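Local coordinates for protein endonuclease and methylase LlaGI (Lactococcus lactis, PDB 5FFJ) that probably uses a helicase-like ATPase and an N6-adenine methyltransferase, guided by a DNA sequence-recognition domain, to act as a Type ISP restriction-modification enzyme, at residues Phe746-Leu751 against Ile791-Thr796; Ser1070-Ile1075 against Ile1364-Asn1369; Pro1148-Tyr1153 against Ile1351-Val1356. One frame throughout, in Å; residues are numbered along the deposited sequence.

How the contacts relate
Following the chain from its N terminus, contact 1 comes first: residues 746-751 and 791-796 bring together two helices of the methyltransferase region, closing a short loop that contains strand 776-780. Contact 2 opens only later, at 1070-1075, and closes at 1364-1369; contact 3, joining 1148-1153 to 1351-1356, both opens and closes within that long span. These two lie in the C-terminal specificity region with centres about 10 Å apart, and they share a sheet, since strands 1070-1071 and 1150-1155 are antiparallel neighbours linked by a probable hydrogen bond from Tyr-1153 N to Asn-1071 O. Contact 1 stands apart, its centre more than 50 Å from both and across the chain's centre.

Contact 1: residues Phe746-Leu751 against Ile791-Thr796; sequences FIVRTL and INIEAT
Asn-792 meets Val-748 mainly through its backbone: the valine methyl CG2 lies 3.7 Å from Asn-792 O, and the asparagine CB adds a looser touch. Its amide plays no part across the interface; ND2 bonds back to Ile-788 O one helical turn earlier. Ile-793 follows and has the largest share of the contact. With CG1 anti to its own carbonyl carbon (chi1 -57°), its two branches divide the work. CD1 reaches Ile-747 CD1 at 3.6 Å, whereas CG2 touches both Ile-747 CG2 (3.7 Å) and Leu-751 CD1 (3.9 Å), the leucine chain crossing it nearly at a right angle. Cut back to an alanine here, the side chain would lose both branches, and Ile-747 and Leu-751 would probably be left facing a gap, without their apolar partner across the interface. One turn on from Asn-792, Thr-796 presents its methyl, CG2 lying 3.9 Å from Val-748 CG1. The helix segments run almost parallel, 12° apart, with axes 9.3 Å from each other, both in the methylase region, which belongs to a Rossmann-type clan. Ile-747 and Leu-751 also rest on strand 776-780, so it is helix 745-760 that is tied to the sheet here. No hydrogen bond crosses between 746-751 and 791-796; their cohesion rests on methyl and methylene packing, and so on side-chain shape and burial.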
loop_
_atom_site.group_PDB
_atom_site.type_symbol
_atom_site.label_atom_id
_atom_site.label_comp_id
_atom_site.label_asym_id
_atom_site.label_seq_id
_atom_site.Cartn_x
_atom_site.Cartn_y
_atom_site.Cartn_z
ATOM N N PHE A 746 -11.909 9.172 16.868
ATOM C CA PHE A 746 -11.503 9.997 18.002
ATOM C C PHE A 746 -12.614 10.941 18.463
ATOM O O PHE A 746 -12.447 11.671 19.440
ATOM C CB PHE A 746 -10.250 10.796 17.643
ATOM C CG PHE A 746 -8.987 9.993 17.692
ATOM C CD1 PHE A 746 -8.260 9.904 18.868
ATOM C CD2 PHE A 746 -8.519 9.332 16.566
ATOM C CE1 PHE A 746 -7.093 9.168 18.926
ATOM C CE2 PHE A 746 -7.349 8.594 16.615
ATOM C CZ PHE A 746 -6.636 8.510 17.799
ATOM N N ILE A 747 -13.742 10.919 17.756
ATOM C CA ILE A 747 -14.947 11.617 18.196
ATOM C C ILE A 747 -15.949 10.603 18.726
ATOM O O ILE A 747 -16.506 10.780 19.809
ATOM C CB ILE A 747 -15.598 12.433 17.058
ATOM C CG1 ILE A 747 -14.678 13.586 16.656
ATOM C CG2 ILE A 747 -16.976 12.965 17.493
ATOM C CD1 ILE A 747 -15.233 14.495 15.582
ATOM N N VAL A 748 -16.177 9.556 17.940
ATOM C CA VAL A 748 -17.073 8.469 18.315
ATOM C C VAL A 748 -16.796 7.992 19.735
ATOM O O VAL A 748 -17.718 7.789 20.522
ATOM C CB VAL A 748 -16.935 7.284 17.341
ATOM C CG1 VAL A 748 -17.632 6.041 17.887
ATOM C CG2 VAL A 748 -17.490 7.659 15.974
ATOM N N ARG A 749 -15.518 7.824 20.054
ATOM C CA ARG A 749 -15.111 7.357 21.373
ATOM C C ARG A 749 -15.094 8.489 22.399
ATOM O O ARG A 749 -15.074 8.239 23.605
ATOM C CB ARG A 749 -13.732 6.701 21.294
ATOM C CG ARG A 749 -13.673 5.490 20.368
ATOM C CD ARG A 749 -14.656 4.403 20.779
ATOM N NE ARG A 749 -14.482 4.002 22.172
ATOM C CZ ARG A 749 -15.235 3.098 22.791
ATOM N NH1 ARG A 749 -16.223 2.494 22.144
ATOM N NH2 ARG A 749 -15.001 2.797 24.061
ATOM N N THR A 750 -15.106 9.732 21.923
ATOM C CA THR A 750 -15.133 10.885 22.819
ATOM C C THR A 750 -16.546 11.122 23.347
ATOM O O THR A 750 -16.743 11.275 24.552
ATOM C CB THR A 750 -14.636 12.165 22.127
ATOM O OG1 THR A 750 -13.452 11.878 21.373
ATOM C CG2 THR A 750 -14.327 13.241 23.158
ATOM N N LEU A 751 -17.526 11.148 22.447
ATOM C CA LEU A 751 -18.921 11.318 22.845
ATOM C C LEU A 751 -19.398 10.107 23.648
ATOM O O LEU A 751 -20.351 10.205 24.419
ATOM C CB LEU A 751 -19.827 11.517 21.624
ATOM C CG LEU A 751 -19.619 12.749 20.736
ATOM C CD1 LEU A 751 -20.472 12.623 19.494
ATOM C CD2 LEU A 751 -19.966 14.035 21.457
ATOM N N ILE A 791 -21.451 10.317 9.337
ATOM C CA ILE A 791 -22.497 9.385 9.750
ATOM C C ILE A 791 -22.195 8.769 11.113
ATOM O O ILE A 791 -23.025 8.814 12.017
ATOM C CB ILE A 791 -22.675 8.245 8.725
ATOM C CG1 ILE A 791 -23.051 8.808 7.351
ATOM C CG2 ILE A 791 -23.745 7.256 9.200
ATOM C CD1 ILE A 791 -23.034 7.777 6.236
ATOM N N ASN A 792 -21.004 8.194 11.250
ATOM C CA ASN A 792 -20.614 7.501 12.474
ATOM C C ASN A 792 -20.727 8.371 13.722
ATOM O O ASN A 792 -20.968 7.864 14.817
ATOM C CB ASN A 792 -19.186 6.973 12.342
ATOM C CG ASN A 792 -19.111 5.700 11.524
ATOM O OD1 ASN A 792 -18.853 4.620 12.057
ATOM N ND2 ASN A 792 -19.353 5.817 10.223
ATOM N N ILE A 793 -20.553 9.678 13.557
ATOM C CA ILE A 793 -20.751 10.612 14.659
ATOM C C ILE A 793 -22.237 10.931 14.787
ATOM O O ILE A 793 -22.777 10.984 15.892
ATOM C CB ILE A 793 -19.956 11.919 14.459
ATOM C CG1 ILE A 793 -18.466 11.621 14.290
ATOM C CG2 ILE A 793 -20.148 12.846 15.654
ATOM C CD1 ILE A 793 -17.685 12.764 13.676
ATOM N N GLU A 794 -22.890 11.142 13.647
ATOM C CA GLU A 794 -24.325 11.403 13.618
ATOM C C GLU A 794 -25.110 10.236 14.212
ATOM O O GLU A 794 -26.062 10.435 14.966
ATOM C CB GLU A 794 -24.791 11.662 12.184
ATOM C CG GLU A 794 -24.321 12.980 11.599
ATOM C CD GLU A 794 -24.675 13.115 10.131
ATOM O OE1 GLU A 794 -25.379 12.226 9.609
ATOM O OE2 GLU A 794 -24.249 14.106 9.500
ATOM N N ALA A 795 -24.699 9.021 13.867
ATOM C CA ALA A 795 -25.386 7.812 14.311
ATOM C C ALA A 795 -25.140 7.550 15.793
ATOM O O ALA A 795 -26.065 7.220 16.535
ATOM C CB ALA A 795 -24.935 6.617 13.484
ATOM N N THR A 796 -23.890 7.694 16.218
ATOM C CA THR A 796 -23.523 7.451 17.608
ATOM C C THR A 796 -24.040 8.557 18.522
ATOM O O THR A 796 -24.024 8.416 19.746
ATOM C CB THR A 796 -21.996 7.327 17.777
ATOM O OG1 THR A 796 -21.345 8.408 17.095
ATOM C CG2 THR A 796 -21.503 5.995 17.218
#

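Contact 2: residues Ser1070-Ile1075 against Ile1364-Asn1369; sequences SNFSKI and ITDDPN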
loop_
_atom_site.group_PDB
_atom_site.type_symbol
_atom_site.label_atom_id
_atom_site.label_comp_id
_atom_site.label_asym_id
_atom_site.label_seq_id
_atom_site.Cartn_x
_atom_site.Cartn_y
_atom_site.Cartn_z
ATOM N N SER A 1070 24.926 -3.608 -8.698
ATOM C CA SER A 1070 25.698 -4.580 -7.917
ATOM C C SER A 1070 25.173 -6.002 -8.112
ATOM O O SER A 1070 23.974 -6.210 -8.305
ATOM C CB SER A 1070 25.666 -4.223 -6.429
ATOM O OG SER A 1070 24.642 -4.936 -5.758
ATOM N N ASN A 1071 26.076 -6.976 -8.037
ATOM C CA ASN A 1071 25.731 -8.375 -8.280
ATOM C C ASN A 1071 26.895 -9.307 -7.941
ATOM O O ASN A 1071 28.053 -8.891 -7.919
ATOM C CB ASN A 1071 25.310 -8.561 -9.745
ATOM C CG ASN A 1071 24.792 -9.963 -10.049
ATOM O OD1 ASN A 1071 25.275 -10.955 -9.506
ATOM N ND2 ASN A 1071 23.811 -10.044 -10.940
ATOM N N PHE A 1072 26.572 -10.569 -7.671
ATOM C CA PHE A 1072 27.577 -11.601 -7.428
ATOM C C PHE A 1072 28.400 -11.916 -8.680
ATOM O O PHE A 1072 29.604 -12.153 -8.593
ATOM C CB PHE A 1072 26.909 -12.885 -6.926
ATOM C CG PHE A 1072 26.618 -12.888 -5.452
ATOM C CD1 PHE A 1072 27.649 -12.836 -4.530
ATOM C CD2 PHE A 1072 25.317 -12.980 -4.984
ATOM C CE1 PHE A 1072 27.388 -12.849 -3.172
ATOM C CE2 PHE A 1072 25.051 -12.997 -3.626
ATOM C CZ PHE A 1072 26.089 -12.932 -2.720
ATOM N N SER A 1073 27.745 -11.925 -9.838
ATOM C CA SER A 1073 28.418 -12.220 -11.101
ATOM C C SER A 1073 28.916 -10.939 -11.755
ATOM O O SER A 1073 28.128 -10.045 -12.060
ATOM C CB SER A 1073 27.481 -12.966 -12.058
ATOM O OG SER A 1073 28.069 -13.108 -13.341
ATOM N N LYS A 1074 30.230 -10.858 -11.955
ATOM C CA LYS A 1074 30.845 -9.734 -12.658
ATOM C C LYS A 1074 30.234 -9.549 -14.044
ATOM O O LYS A 1074 29.982 -8.425 -14.476
ATOM C CB LYS A 1074 32.359 -9.945 -12.778
ATOM C CG LYS A 1074 33.080 -8.864 -13.575
ATOM C CD LYS A 1074 34.592 -9.038 -13.511
ATOM C CE LYS A 1074 35.326 -7.929 -14.261
ATOM N NZ LYS A 1074 36.806 -8.068 -14.155
ATOM N N ILE A 1075 29.995 -10.658 -14.735
ATOM C CA ILE A 1075 29.405 -10.618 -16.065
ATOM C C ILE A 1075 27.997 -10.020 -16.029
ATOM O O ILE A 1075 27.646 -9.207 -16.883
ATOM C CB ILE A 1075 29.360 -12.028 -16.695
ATOM C CG1 ILE A 1075 30.788 -12.534 -16.926
ATOM C CG2 ILE A 1075 28.576 -12.013 -18.009
ATOM C CD1 ILE A 1075 30.884 -13.935 -17.500
ATOM N N ILE A 1364 15.673 -8.749 -11.897
ATOM C CA ILE A 1364 17.083 -9.094 -12.076
ATOM C C ILE A 1364 17.472 -10.171 -11.071
ATOM O O ILE A 1364 17.298 -10.001 -9.862
ATOM C CB ILE A 1364 18.025 -7.870 -11.902
ATOM C CG1 ILE A 1364 17.472 -6.640 -12.644
ATOM C CG2 ILE A 1364 19.462 -8.240 -12.316
ATOM C CD1 ILE A 1364 18.335 -6.082 -13.763
ATOM N N THR A 1365 18.004 -11.279 -11.578
ATOM C CA THR A 1365 18.367 -12.415 -10.741
ATOM C C THR A 1365 19.778 -12.238 -10.193
ATOM O O THR A 1365 20.650 -11.691 -10.871
ATOM C CB THR A 1365 18.293 -13.748 -11.516
ATOM O OG1 THR A 1365 19.504 -13.944 -12.256
ATOM C CG2 THR A 1365 17.099 -13.769 -12.471
ATOM N N ASP A 1366 19.988 -12.696 -8.963
ATOM C CA ASP A 1366 21.295 -12.628 -8.319
ATOM C C ASP A 1366 21.656 -13.990 -7.733
ATOM O O ASP A 1366 21.100 -14.407 -6.716
ATOM C CB ASP A 1366 21.300 -11.555 -7.230
ATOM C CG ASP A 1366 22.698 -11.226 -6.738
ATOM O OD1 ASP A 1366 23.681 -11.697 -7.349
ATOM O OD2 ASP A 1366 22.814 -10.477 -5.744
ATOM N N ASP A 1367 22.595 -14.670 -8.386
ATOM C CA ASP A 1367 22.959 -16.041 -8.046
ATOM C C ASP A 1367 24.391 -16.117 -7.506
ATOM O O ASP A 1367 25.340 -15.884 -8.253
ATOM C CB ASP A 1367 22.811 -16.931 -9.281
ATOM C CG ASP A 1367 23.248 -18.353 -9.026
ATOM O OD1 ASP A 1367 24.459 -18.624 -9.123
ATOM O OD2 ASP A 1367 22.380 -19.202 -8.732
ATOM N N PRO A 1368 24.556 -16.455 -6.212
ATOM C CA PRO A 1368 25.897 -16.428 -5.605
ATOM C C PRO A 1368 26.876 -17.473 -6.158
ATOM O O PRO A 1368 28.084 -17.325 -5.959
ATOM C CB PRO A 1368 25.613 -16.693 -4.120
ATOM C CG PRO A 1368 24.324 -17.422 -4.104
ATOM C CD PRO A 1368 23.526 -16.866 -5.240
ATOM N N ASN A 1369 26.379 -18.500 -6.841
ATOM C CA ASN A 1369 27.253 -19.539 -7.391
ATOM C C ASN A 1369 28.108 -19.017 -8.553
ATOM O O ASN A 1369 29.121 -19.624 -8.905
ATOM C CB ASN A 1369 26.439 -20.754 -7.863
ATOM C CG ASN A 1369 25.658 -21.415 -6.743
ATOM O OD1 ASN A 1369 24.442 -21.252 -6.635
ATOM N ND2 ASN A 1369 26.352 -22.185 -5.914
#
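Phe-1072 and Asp-1366 supply the hydrogen bond between these segments. The backbone N-H of Phe-1072 donates to Asp-1366 OD1, N to O 3.1 Å and nearly straight at 169°, approaching the carboxylate on its syn side and somewhat out of its plane. Asp-1366 can reach across because its CG stands anti to the backbone N (chi1 -167°). Its other oxygen, OD2, forms a salt bridge with Lys-1152 NZ, so the carboxylate is gripped from two directions and probably held in its negative form.

A second polar element lies within 1070-1075. Asn-1071 OD1 accepts from Ser-1073 N at 2.7 Å, making an Asx turn just ahead of the helix for which Ser-1073 is the N-cap. This oxygen also lies near Asp-1366 OD1, but both are acceptors and the pair is no bond; the amide and carboxylate planes are turned 67° apart.

The remaining contacts are made by the Phe-1072 side chain. Pro-1368 lies over one ring face in a CH-pi contact, its CB 3.9 Å from the centroid and offset toward the rim on the CE2 side. Two oxygens are its polar neighbours: Asp-1366 OD1 at the ring's edge, near its plane, and Asp-1367 O, 3.6 Å from Phe-1072 CB.

Within the C-terminal specificity region, about 7 Å from the bound nucleic acid at the nearest atom, the junction joins the end of strand 1070-1071, which pairs with strand 1150-1155, and the turn into helix 1074-1096 to strand 1365-1366 and the loop after it. The Phe-1072 ring also meets Tyr-1354, which follows helix 1346-1353.

Contact 3: residues Pro1148-Tyr1153 against Ile1351-Val1356; sequences PFTKKY and IDQYQV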
loop_
_atom_site.group_PDB
_atom_site.type_symbol
_atom_site.label_atom_id
_atom_site.label_comp_id
_atom_site.label_asym_id
_atom_site.label_seq_id
_atom_site.Cartn_x
_atom_site.Cartn_y
_atom_site.Cartn_z
ATOM N N PRO A 1148 28.515 -7.981 5.560
ATOM C CA PRO A 1148 29.692 -8.537 6.240
ATOM C C PRO A 1148 30.024 -9.953 5.761
ATOM O O PRO A 1148 29.139 -10.807 5.703
ATOM C CB PRO A 1148 29.296 -8.520 7.723
ATOM C CG PRO A 1148 27.831 -8.372 7.755
ATOM C CD PRO A 1148 27.391 -7.735 6.481
ATOM N N PHE A 1149 31.284 -10.162 5.377
ATOM C CA PHE A 1149 31.777 -11.435 4.838
ATOM C C PHE A 1149 31.145 -11.770 3.483
ATOM O O PHE A 1149 31.351 -12.860 2.944
ATOM C CB PHE A 1149 31.533 -12.575 5.831
ATOM C CG PHE A 1149 32.019 -12.274 7.219
ATOM C CD1 PHE A 1149 33.373 -12.242 7.495
ATOM C CD2 PHE A 1149 31.124 -12.024 8.245
ATOM C CE1 PHE A 1149 33.828 -11.963 8.767
ATOM C CE2 PHE A 1149 31.573 -11.746 9.519
ATOM C CZ PHE A 1149 32.927 -11.715 9.781
ATOM N N THR A 1150 30.392 -10.816 2.935
ATOM C CA THR A 1150 29.800 -10.945 1.606
ATOM C C THR A 1150 30.326 -9.849 0.690
ATOM O O THR A 1150 29.982 -8.677 0.855
ATOM C CB THR A 1150 28.262 -10.857 1.648
ATOM O OG1 THR A 1150 27.754 -11.718 2.675
ATOM C CG2 THR A 1150 27.656 -11.239 0.292
ATOM N N LYS A 1151 31.170 -10.235 -0.263
ATOM C CA LYS A 1151 31.688 -9.297 -1.248
ATOM C C LYS A 1151 31.114 -9.603 -2.631
ATOM O O LYS A 1151 31.249 -10.711 -3.153
ATOM C CB LYS A 1151 33.225 -9.315 -1.268
ATOM C CG LYS A 1151 33.885 -10.582 -1.793
ATOM C CD LYS A 1151 35.396 -10.493 -1.603
ATOM C CE LYS A 1151 36.122 -11.712 -2.143
ATOM N NZ LYS A 1151 37.495 -11.817 -1.579
ATOM N N LYS A 1152 30.436 -8.603 -3.188
ATOM C CA LYS A 1152 29.842 -8.673 -4.515
ATOM C C LYS A 1152 30.641 -7.818 -5.482
ATOM O O LYS A 1152 31.541 -7.081 -5.076
ATOM C CB LYS A 1152 28.393 -8.183 -4.487
ATOM C CG LYS A 1152 27.401 -9.121 -3.827
ATOM C CD LYS A 1152 25.996 -8.529 -3.874
ATOM C CE LYS A 1152 24.926 -9.571 -3.605
ATOM N NZ LYS A 1152 23.566 -8.977 -3.725
ATOM N N TYR A 1153 30.300 -7.914 -6.760
ATOM C CA TYR A 1153 30.855 -7.022 -7.766
ATOM C C TYR A 1153 30.000 -5.769 -7.876
ATOM O O TYR A 1153 28.772 -5.836 -7.797
ATOM C CB TYR A 1153 30.948 -7.723 -9.118
ATOM C CG TYR A 1153 32.102 -8.690 -9.216
ATOM C CD1 TYR A 1153 33.367 -8.251 -9.580
ATOM C CD2 TYR A 1153 31.931 -10.039 -8.938
ATOM C CE1 TYR A 1153 34.430 -9.128 -9.668
ATOM C CE2 TYR A 1153 32.989 -10.925 -9.024
ATOM C CZ TYR A 1153 34.236 -10.463 -9.389
ATOM O OH TYR A 1153 35.293 -11.338 -9.478
ATOM N N ILE A 1351 24.158 -17.492 5.374
ATOM C CA ILE A 1351 22.869 -18.111 5.072
ATOM C C ILE A 1351 21.969 -17.110 4.359
ATOM O O ILE A 1351 21.361 -17.424 3.334
ATOM C CB ILE A 1351 22.158 -18.612 6.349
ATOM C CG1 ILE A 1351 22.982 -19.713 7.020
ATOM C CG2 ILE A 1351 20.763 -19.145 6.015
ATOM C CD1 ILE A 1351 22.406 -20.220 8.320
ATOM N N ASP A 1352 21.893 -15.906 4.915
ATOM C CA ASP A 1352 21.045 -14.853 4.371
ATOM C C ASP A 1352 21.507 -14.385 2.995
ATOM O O ASP A 1352 20.718 -14.327 2.052
ATOM C CB ASP A 1352 21.009 -13.657 5.322
ATOM C CG ASP A 1352 20.109 -12.545 4.821
ATOM O OD1 ASP A 1352 18.945 -12.831 4.466
ATOM O OD2 ASP A 1352 20.568 -11.384 4.774
ATOM N N GLN A 1353 22.788 -14.043 2.890
ATOM C CA GLN A 1353 23.326 -13.425 1.683
ATOM C C GLN A 1353 23.574 -14.422 0.553
ATOM O O GLN A 1353 23.160 -14.192 -0.584
ATOM C CB GLN A 1353 24.622 -12.683 2.014
ATOM C CG GLN A 1353 24.396 -11.411 2.805
ATOM C CD GLN A 1353 23.552 -10.417 2.041
ATOM O OE1 GLN A 1353 23.904 -10.011 0.934
ATOM N NE2 GLN A 1353 22.420 -10.034 2.618
ATOM N N TYR A 1354 24.254 -15.523 0.856
ATOM C CA TYR A 1354 24.541 -16.525 -0.166
ATOM C C TYR A 1354 23.317 -17.404 -0.365
ATOM O O TYR A 1354 23.166 -18.467 0.236
ATOM C CB TYR A 1354 25.783 -17.327 0.209
ATOM C CG TYR A 1354 27.013 -16.454 0.134
ATOM C CD1 TYR A 1354 27.416 -15.687 1.221
ATOM C CD2 TYR A 1354 27.740 -16.352 -1.044
ATOM C CE1 TYR A 1354 28.527 -14.867 1.143
ATOM C CE2 TYR A 1354 28.850 -15.535 -1.130
ATOM C CZ TYR A 1354 29.239 -14.794 -0.036
ATOM O OH TYR A 1354 30.346 -13.981 -0.121
ATOM N N GLN A 1355 22.450 -16.909 -1.239
ATOM C CA GLN A 1355 21.108 -17.422 -1.435
ATOM C C GLN A 1355 20.601 -16.900 -2.771
ATOM O O GLN A 1355 20.847 -15.746 -3.122
ATOM C CB GLN A 1355 20.197 -16.972 -0.295
ATOM C CG GLN A 1355 18.704 -17.075 -0.577
ATOM C CD GLN A 1355 17.851 -16.391 0.487
ATOM O OE1 GLN A 1355 16.635 -16.265 0.329
ATOM N NE2 GLN A 1355 18.483 -15.946 1.573
ATOM N N VAL A 1356 19.889 -17.739 -3.513
ATOM C CA VAL A 1356 19.342 -17.320 -4.796
ATOM C C VAL A 1356 18.072 -16.506 -4.578
ATOM O O VAL A 1356 17.159 -16.938 -3.870
ATOM C CB VAL A 1356 19.037 -18.530 -5.707
ATOM C CG1 VAL A 1356 18.074 -18.146 -6.833
ATOM C CG2 VAL A 1356 20.325 -19.087 -6.286
#
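Thr-1150 packs against Gln-1353 and Tyr-1354 in a buried, mainly van der Waals contact, where the start of strand 1150-1155 meets the C-terminal end of helix 1346-1353. The site belongs to the specificity region, and its nearest atom is about 4 Å from the bound DNA.

Both branches of Thr-1150 are used. OG1 lies beside the aliphatic root of Gln-1353, 3.3 Å from CB and 3.4 Å from CG, and the methyl CG2 touches the same CB at 3.8 Å. The side chains cross at about a right angle. Gln-1353 is bent at its second torsion (chi2 -61°), which folds its amide back along its own segment: NE2 donates to Asp-1352 OD2 at 3.1 Å from above the carboxylate plane, and Asp-1352 in turn forms a salt bridge with Arg-1344.

Tyr-1354 is the first residue beyond the helix and the centre of an inverse gamma turn; its side chain and that of Thr-1150 approach from opposite directions. The tyrosine CE1 comes 3.6 Å from Thr-1150 OG1, and the hydroxyl passes Thr-1150 CA at 3.5 Å to make a weak hydrogen bond with Phe-1149 O, 3.4 Å away at the ring edge and in its plane. The same ring packs on Tyr-1377, Ile-1378 and Leu-1381 of helix 1377-1398, connecting that helix with the strand.

Across the interface the sole hydrogen bond is the weak one from the Tyr-1354 hydroxyl; Thr-1150 OG1 bonds weakly within its own segment, to Pro-1148 O, and the fit of threonine against glutamine methylenes and tyrosine ring probably does most of the holding.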